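Local coordinates for nitrophorin Cim l NP (PDB 2IMQ), which carries nitric oxide on a heme iron in bed bug saliva and delivers it to the victim during feeding, causing vasodilation, at residues A[64-76]-A[88-102]. Numbering follows the deposited sequence.
Sequences FQSLLTSKGYTKL and VYCLEKHLDQNTLKN. With HEM (protoporphyrin IX containing Fe), chain B.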
loop_
_atom_site.group_PDB
_atom_site.type_symbol
_atom_site.label_atom_id
_atom_site.label_comp_id
_atom_site.label_asym_id
_atom_site.label_seq_id
_atom_site.Cartn_x
_atom_site.Cartn_y
_atom_site.Cartn_z
ATOM N N PHE A 64 -5.236 5.426 -16.419
ATOM C CA PHE A 64 -4.796 6.237 -15.299
ATOM C C PHE A 64 -4.447 7.642 -15.755
ATOM O O PHE A 64 -4.887 8.630 -15.126
ATOM C CB PHE A 64 -3.628 5.615 -14.532
ATOM C CG PHE A 64 -4.059 4.594 -13.525
ATOM C CD1 PHE A 64 -4.138 3.256 -13.878
ATOM C CD2 PHE A 64 -4.441 4.995 -12.258
ATOM C CE1 PHE A 64 -4.522 2.317 -12.930
ATOM C CE2 PHE A 64 -4.864 4.071 -11.292
ATOM C CZ PHE A 64 -4.907 2.748 -11.649
ATOM N N GLN A 65 -3.719 7.737 -16.873
ATOM C CA GLN A 65 -3.270 9.074 -17.334
ATOM C C GLN A 65 -4.482 9.887 -17.820
ATOM O O GLN A 65 -4.591 11.052 -17.493
ATOM C CB GLN A 65 -2.134 8.981 -18.375
ATOM C CG GLN A 65 -0.941 8.100 -18.037
ATOM C CD GLN A 65 0.203 8.708 -17.245
ATOM O OE1 GLN A 65 0.014 9.313 -16.177
ATOM N NE2 GLN A 65 1.440 8.439 -17.726
ATOM N N SER A 66 -5.423 9.264 -18.524
ATOM C CA SER A 66 -6.684 9.923 -18.895
ATOM C C SER A 66 -7.420 10.547 -17.711
ATOM O O SER A 66 -7.798 11.721 -17.765
ATOM C CB SER A 66 -7.643 8.940 -19.622
ATOM O OG SER A 66 -7.086 8.554 -20.875
ATOM N N LEU A 67 -7.617 9.791 -16.628
ATOM C CA LEU A 67 -8.371 10.316 -15.492
ATOM C C LEU A 67 -7.581 11.377 -14.732
ATOM O O LEU A 67 -8.124 12.427 -14.356
ATOM C CB LEU A 67 -8.771 9.179 -14.561
ATOM C CG LEU A 67 -9.255 9.664 -13.188
ATOM C CD1 LEU A 67 -10.596 10.375 -13.313
ATOM C CD2 LEU A 67 -9.317 8.500 -12.179
ATOM N N LEU A 68 -6.301 11.126 -14.520
ATOM C CA LEU A 68 -5.553 11.936 -13.566
ATOM C C LEU A 68 -4.983 13.240 -14.105
ATOM O O LEU A 68 -4.940 14.242 -13.388
ATOM C CB LEU A 68 -4.485 11.088 -12.869
ATOM C CG LEU A 68 -5.083 9.986 -11.958
ATOM C CD1 LEU A 68 -3.950 9.116 -11.487
ATOM C CD2 LEU A 68 -5.926 10.565 -10.815
ATOM N N THR A 69 -4.599 13.237 -15.366
ATOM C CA THR A 69 -4.101 14.462 -15.993
ATOM C C THR A 69 -5.139 15.563 -16.023
ATOM O O THR A 69 -4.835 16.683 -15.660
ATOM C CB THR A 69 -3.598 14.167 -17.402
ATOM O OG1 THR A 69 -2.450 13.326 -17.304
ATOM C CG2 THR A 69 -3.059 15.404 -18.090
ATOM N N SER A 70 -6.366 15.222 -16.379
ATOM C CA SER A 70 -7.502 16.169 -16.339
ATOM C C SER A 70 -7.728 16.795 -14.959
ATOM O O SER A 70 -8.192 17.922 -14.857
ATOM C CB SER A 70 -8.803 15.511 -16.850
ATOM O OG SER A 70 -9.298 14.480 -16.022
ATOM N N LYS A 71 -7.359 16.077 -13.895
ATOM C CA LYS A 71 -7.526 16.569 -12.538
ATOM C C LYS A 71 -6.327 17.330 -11.992
ATOM O O LYS A 71 -6.348 17.765 -10.854
ATOM C CB LYS A 71 -7.905 15.400 -11.608
ATOM C CG LYS A 71 -9.292 14.810 -11.911
ATOM C CD LYS A 71 -9.488 13.408 -11.395
ATOM C CE LYS A 71 -10.667 13.278 -10.422
ATOM N NZ LYS A 71 -12.035 13.270 -10.970
ATOM N N GLY A 72 -5.280 17.463 -12.787
ATOM C CA GLY A 72 -4.121 18.253 -12.454
ATOM C C GLY A 72 -2.955 17.510 -11.881
ATOM O O GLY A 72 -2.015 18.127 -11.380
ATOM N N TYR A 73 -2.970 16.188 -11.976
ATOM C CA TYR A 73 -1.848 15.408 -11.465
ATOM C C TYR A 73 -0.722 15.168 -12.446
ATOM O O TYR A 73 -0.944 15.007 -13.650
ATOM C CB TYR A 73 -2.339 14.026 -11.005
ATOM C CG TYR A 73 -3.280 14.079 -9.829
ATOM C CD1 TYR A 73 -4.635 14.104 -10.009
ATOM C CD2 TYR A 73 -2.799 14.157 -8.523
ATOM C CE1 TYR A 73 -5.485 14.192 -8.953
ATOM C CE2 TYR A 73 -3.652 14.306 -7.453
ATOM C CZ TYR A 73 -5.004 14.274 -7.654
ATOM O OH TYR A 73 -5.897 14.373 -6.621
ATOM N N THR A 74 0.483 15.109 -11.904
ATOM C CA THR A 74 1.647 14.693 -12.594
ATOM C C THR A 74 2.050 13.310 -12.017
ATOM O O THR A 74 2.142 13.174 -10.824
ATOM C CB THR A 74 2.761 15.743 -12.309
ATOM O OG1 THR A 74 2.458 16.978 -12.989
ATOM C CG2 THR A 74 4.085 15.315 -12.864
ATOM N N LYS A 75 2.392 12.364 -12.878
ATOM C CA LYS A 75 2.943 11.065 -12.429
ATOM C C LYS A 75 4.430 11.282 -12.120
ATOM O O LYS A 75 5.218 11.587 -13.035
ATOM C CB LYS A 75 2.775 9.988 -13.484
ATOM C CG LYS A 75 3.484 8.689 -13.093
ATOM C CD LYS A 75 3.335 7.643 -14.138
ATOM C CE LYS A 75 4.228 7.895 -15.318
ATOM N NZ LYS A 75 3.954 6.895 -16.352
ATOM N N LEU A 76 4.803 11.248 -10.844
ATOM C CA LEU A 76 6.197 11.373 -10.437
ATOM C C LEU A 76 6.996 10.166 -10.865
ATOM O O LEU A 76 8.118 10.270 -11.342
ATOM C CB LEU A 76 6.312 11.628 -8.948
ATOM C CG LEU A 76 5.716 12.928 -8.456
ATOM C CD1 LEU A 76 5.986 13.163 -7.003
ATOM C CD2 LEU A 76 6.218 14.117 -9.290
ATOM N N VAL A 88 3.377 6.936 -8.022
ATOM C CA VAL A 88 3.105 8.089 -7.207
ATOM C C VAL A 88 2.728 9.257 -8.122
ATOM O O VAL A 88 3.469 9.529 -9.067
ATOM C CB VAL A 88 4.312 8.456 -6.307
ATOM C CG1 VAL A 88 3.957 9.597 -5.442
ATOM C CG2 VAL A 88 4.697 7.243 -5.434
ATOM N N TYR A 89 1.621 9.904 -7.802
ATOM C CA TYR A 89 1.144 11.090 -8.502
ATOM C C TYR A 89 1.102 12.240 -7.520
ATOM O O TYR A 89 0.825 12.078 -6.327
ATOM C CB TYR A 89 -0.291 10.866 -9.013
ATOM C CG TYR A 89 -0.472 9.744 -9.947
ATOM C CD1 TYR A 89 -0.859 8.509 -9.481
ATOM C CD2 TYR A 89 -0.274 9.885 -11.303
ATOM C CE1 TYR A 89 -1.058 7.453 -10.346
ATOM C CE2 TYR A 89 -0.476 8.835 -12.173
ATOM C CZ TYR A 89 -0.883 7.593 -11.687
ATOM O OH TYR A 89 -1.035 6.526 -12.529
ATOM N N CYS A 90 1.347 13.461 -8.046
ATOM C CA CYS A 90 1.219 14.634 -7.225
ATOM C C CYS A 90 0.620 15.741 -8.057
ATOM O O CYS A 90 0.891 15.808 -9.243
ATOM C CB CYS A 90 2.588 15.056 -6.695
ATOM S SG CYS A 90 2.649 16.513 -5.564
ATOM N N LEU A 91 -0.195 16.577 -7.447
ATOM C CA LEU A 91 -0.724 17.743 -8.201
ATOM C C LEU A 91 0.439 18.563 -8.714
ATOM O O LEU A 91 1.364 18.895 -7.965
ATOM C CB LEU A 91 -1.666 18.567 -7.348
ATOM C CG LEU A 91 -3.051 17.979 -7.036
ATOM C CD1 LEU A 91 -3.775 18.845 -6.079
ATOM C CD2 LEU A 91 -3.866 17.697 -8.262
ATOM N N GLU A 92 0.395 18.852 -10.009
ATOM C CA GLU A 92 1.453 19.606 -10.659
ATOM C C GLU A 92 1.739 20.949 -9.970
ATOM O O GLU A 92 2.873 21.381 -9.923
ATOM C CB GLU A 92 1.057 19.827 -12.120
ATOM C CG GLU A 92 1.921 20.810 -12.881
ATOM C CD GLU A 92 3.370 20.412 -12.928
ATOM O OE1 GLU A 92 3.639 19.184 -12.949
ATOM O OE2 GLU A 92 4.224 21.333 -12.936
ATOM N N LYS A 93 0.728 21.576 -9.402
ATOM C CA LYS A 93 0.920 22.879 -8.748
ATOM C C LYS A 93 1.902 22.870 -7.555
ATOM O O LYS A 93 2.399 23.898 -7.160
ATOM C CB LYS A 93 -0.424 23.475 -8.346
ATOM C CG LYS A 93 -1.093 22.758 -7.224
ATOM C CD LYS A 93 -2.216 23.567 -6.641
ATOM C CE LYS A 93 -3.083 22.711 -5.756
ATOM N NZ LYS A 93 -4.401 23.335 -5.515
ATOM N N HIS A 94 2.226 21.703 -6.996
ATOM C CA HIS A 94 3.121 21.651 -5.844
ATOM C C HIS A 94 4.591 21.477 -6.233
ATOM O O HIS A 94 5.480 21.550 -5.380
ATOM C CB HIS A 94 2.694 20.489 -4.955
ATOM C CG HIS A 94 1.314 20.627 -4.412
ATOM N ND1 HIS A 94 0.839 21.789 -3.843
ATOM C CD2 HIS A 94 0.319 19.722 -4.297
ATOM C CE1 HIS A 94 -0.390 21.597 -3.406
ATOM N NE2 HIS A 94 -0.721 20.340 -3.656
ATOM N N LEU A 95 4.849 21.188 -7.493
ATOM C CA LEU A 95 6.155 20.725 -7.919
ATOM C C LEU A 95 7.110 21.884 -8.237
ATOM O O LEU A 95 6.760 22.795 -8.986
ATOM C CB LEU A 95 6.050 19.820 -9.128
ATOM C CG LEU A 95 5.127 18.603 -8.926
ATOM C CD1 LEU A 95 5.224 17.747 -10.153
ATOM C CD2 LEU A 95 5.429 17.757 -7.657
ATOM N N ASP A 96 8.282 21.846 -7.607
ATOM C CA ASP A 96 9.416 22.736 -7.971
ATOM C C ASP A 96 10.542 21.808 -8.414
ATOM O O ASP A 96 11.158 21.093 -7.596
ATOM C CB ASP A 96 9.824 23.628 -6.804
ATOM C CG ASP A 96 11.019 24.560 -7.154
ATOM O OD1 ASP A 96 11.548 24.471 -8.276
ATOM O OD2 ASP A 96 11.503 25.391 -6.337
ATOM N N GLN A 97 10.791 21.751 -9.712
ATOM C CA GLN A 97 11.784 20.824 -10.244
ATOM C C GLN A 97 13.173 20.966 -9.642
ATOM O O GLN A 97 13.957 20.011 -9.651
ATOM C CB GLN A 97 11.884 20.959 -11.749
ATOM C CG GLN A 97 12.969 20.081 -12.384
ATOM C CD GLN A 97 12.841 19.932 -13.892
ATOM O OE1 GLN A 97 12.594 20.919 -14.616
ATOM N NE2 GLN A 97 13.055 18.702 -14.386
ATOM N N ASN A 98 13.498 22.164 -9.171
ATOM C CA ASN A 98 14.829 22.409 -8.609
ATOM C C ASN A 98 15.073 21.724 -7.282
ATOM O O ASN A 98 16.226 21.475 -6.914
ATOM C CB ASN A 98 15.077 23.928 -8.461
ATOM C CG ASN A 98 15.306 24.623 -9.803
ATOM O OD1 ASN A 98 15.877 24.043 -10.727
ATOM N ND2 ASN A 98 14.832 25.861 -9.912
ATOM N N THR A 99 13.994 21.425 -6.560
ATOM C CA THR A 99 14.105 20.888 -5.206
ATOM C C THR A 99 13.410 19.535 -5.079
ATOM O O THR A 99 13.491 18.928 -4.033
ATOM C CB THR A 99 13.415 21.794 -4.179
ATOM O OG1 THR A 99 12.020 21.946 -4.517
ATOM C CG2 THR A 99 14.015 23.211 -4.135
ATOM N N LEU A 100 12.751 19.078 -6.123
ATOM C CA LEU A 100 11.932 17.847 -5.984
ATOM C C LEU A 100 12.763 16.627 -5.610
ATOM O O LEU A 100 12.343 15.779 -4.828
ATOM C CB LEU A 100 11.234 17.591 -7.301
ATOM C CG LEU A 100 10.225 16.442 -7.336
ATOM C CD1 LEU A 100 9.111 16.717 -6.448
ATOM C CD2 LEU A 100 9.723 16.265 -8.729
ATOM N N LYS A 101 13.948 16.493 -6.160
ATOM C CA LYS A 101 14.835 15.374 -5.850
ATOM C C LYS A 101 14.064 14.032 -5.897
ATOM O O LYS A 101 14.093 13.202 -4.954
ATOM C CB LYS A 101 15.526 15.620 -4.498
ATOM C CG LYS A 101 16.459 16.845 -4.501
ATOM C CD LYS A 101 17.488 16.770 -5.589
ATOM C CE LYS A 101 18.269 18.093 -5.714
ATOM N NZ LYS A 101 18.528 18.387 -7.164
ATOM N N ASN A 102 13.419 13.807 -7.021
ATOM C CA ASN A 102 12.608 12.574 -7.231
ATOM C C ASN A 102 13.526 11.357 -7.383
ATOM O O ASN A 102 14.353 11.291 -8.334
ATOM C CB ASN A 102 11.762 12.807 -8.479
ATOM C CG ASN A 102 10.751 11.709 -8.740
ATOM O OD1 ASN A 102 10.416 10.917 -7.867
ATOM N ND2 ASN A 102 10.258 11.656 -9.962
HETATM C CHA HEM B . 1.483 0.705 -15.243
HETATM C CHB HEM B . -1.937 -0.010 -11.881
HETATM C CHC HEM B . -2.272 -4.622 -13.218
HETATM C CHD HEM B . 1.302 -4.070 -16.326
HETATM C C1A HEM B . 0.579 0.946 -14.248
HETATM C C2A HEM B . 0.314 2.216 -13.614
HETATM C C3A HEM B . -0.619 1.982 -12.656
HETATM C C4A HEM B . -0.979 0.594 -12.690
HETATM C CMA HEM B . -1.237 3.027 -11.746
HETATM C CAA HEM B . 0.949 3.587 -13.944
HETATM C CBA HEM B . -0.079 4.237 -14.910
HETATM C CGA HEM B . 0.413 5.582 -15.421
HETATM O O1A HEM B . 1.241 5.598 -16.330
HETATM O O2A HEM B . -0.076 6.645 -14.964
HETATM C C1B HEM B . -2.323 -1.310 -11.974
HETATM C C2B HEM B . -3.360 -1.924 -11.180
HETATM C C3B HEM B . -3.470 -3.197 -11.541
HETATM C C4B HEM B . -2.511 -3.428 -12.590
HETATM C CMB HEM B . -4.061 -1.075 -10.179
HETATM C CAB HEM B . -4.394 -4.276 -10.999
HETATM C CBB HEM B . -5.521 -3.961 -10.345
HETATM C C1C HEM B . -1.381 -4.920 -14.208
HETATM C C2C HEM B . -1.134 -6.210 -14.802
HETATM C C3C HEM B . -0.181 -6.021 -15.711
HETATM C C4C HEM B . 0.289 -4.674 -15.620
HETATM C CMC HEM B . -1.953 -7.489 -14.597
HETATM C CAC HEM B . 0.405 -7.076 -16.638
HETATM C CBC HEM B . 1.002 -8.172 -16.174
HETATM C C1D HEM B . 1.698 -2.752 -16.269
HETATM C C2D HEM B . 2.828 -2.224 -16.995
HETATM C C3D HEM B . 2.864 -0.762 -16.691
HETATM C C4D HEM B . 1.777 -0.514 -15.781
HETATM C CMD HEM B . 3.766 -2.990 -17.928
HETATM C CAD HEM B . 3.926 0.199 -17.254
HETATM C CBD HEM B . 3.627 0.328 -18.739
HETATM C CGD HEM B . 4.371 1.488 -19.324
HETATM O O1D HEM B . 4.214 1.702 -20.570
HETATM O O2D HEM B . 5.100 2.167 -18.542
HETATM N NA HEM B . -0.231 -0.034 -13.686
HETATM N NB HEM B . -1.805 -2.260 -12.810
HETATM N NC HEM B . -0.481 -4.025 -14.704
HETATM N ND HEM B . 1.123 -1.712 -15.550
HETATM FE FE HEM B . -0.441 -1.984 -14.297
HETATM O O HOH W 1 -2.203 20.822 -10.321
#
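Gly72 O is gripped twice: Glu92 N gives it a nearly straight bond (2.9 Å, 171°), and a water that also takes the N-H of Lys93 donates to it. This lies at the open end of the antiparallel hairpin of strands 73-80 and 84-91, at the edge of one sheet of the beta-sandwich. Gly72 also ends helix 57-70 in a Schellman motif. Beyond it, Thr74 and Cys90 form a hydrogen-bonded pair, and Leu76 N donates to Val88 O. On the Thr74 face, the Thr74 hydroxyl gives a short bond from OG1 to Glu92 OE1 (2.5 Å), on the anti lone pair of that oxygen. Thr74 OG1 stands beside the backbone N (chi1 -71°), which leaves CG2 anti to that N, where it meets Leu95 CD1. Leu76 packs there against Cys90, Leu95 and Leu100.

The Tyr89 face turns to the helix and the heme. Leu68 CD1 sits over the centre of the Tyr89 ring, a CH-pi contact of 3.4 Å to the centroid. Tyr89 OH donates to heme propionate oxygen O2A (2.6 Å), and that oxygen sits at the edge of the Tyr89 ring, in its plane. Lys75, bent at chi3 (76°), brings NZ to O1A of the same propionate. Phe64, near the iron ligand Cys60, takes heme methyl CMA over one ring face. On Tyr73, Leu91 CD2 covers one ring face, 3.5 Å from the centroid, while the phenol OH bonds to Pro37 O.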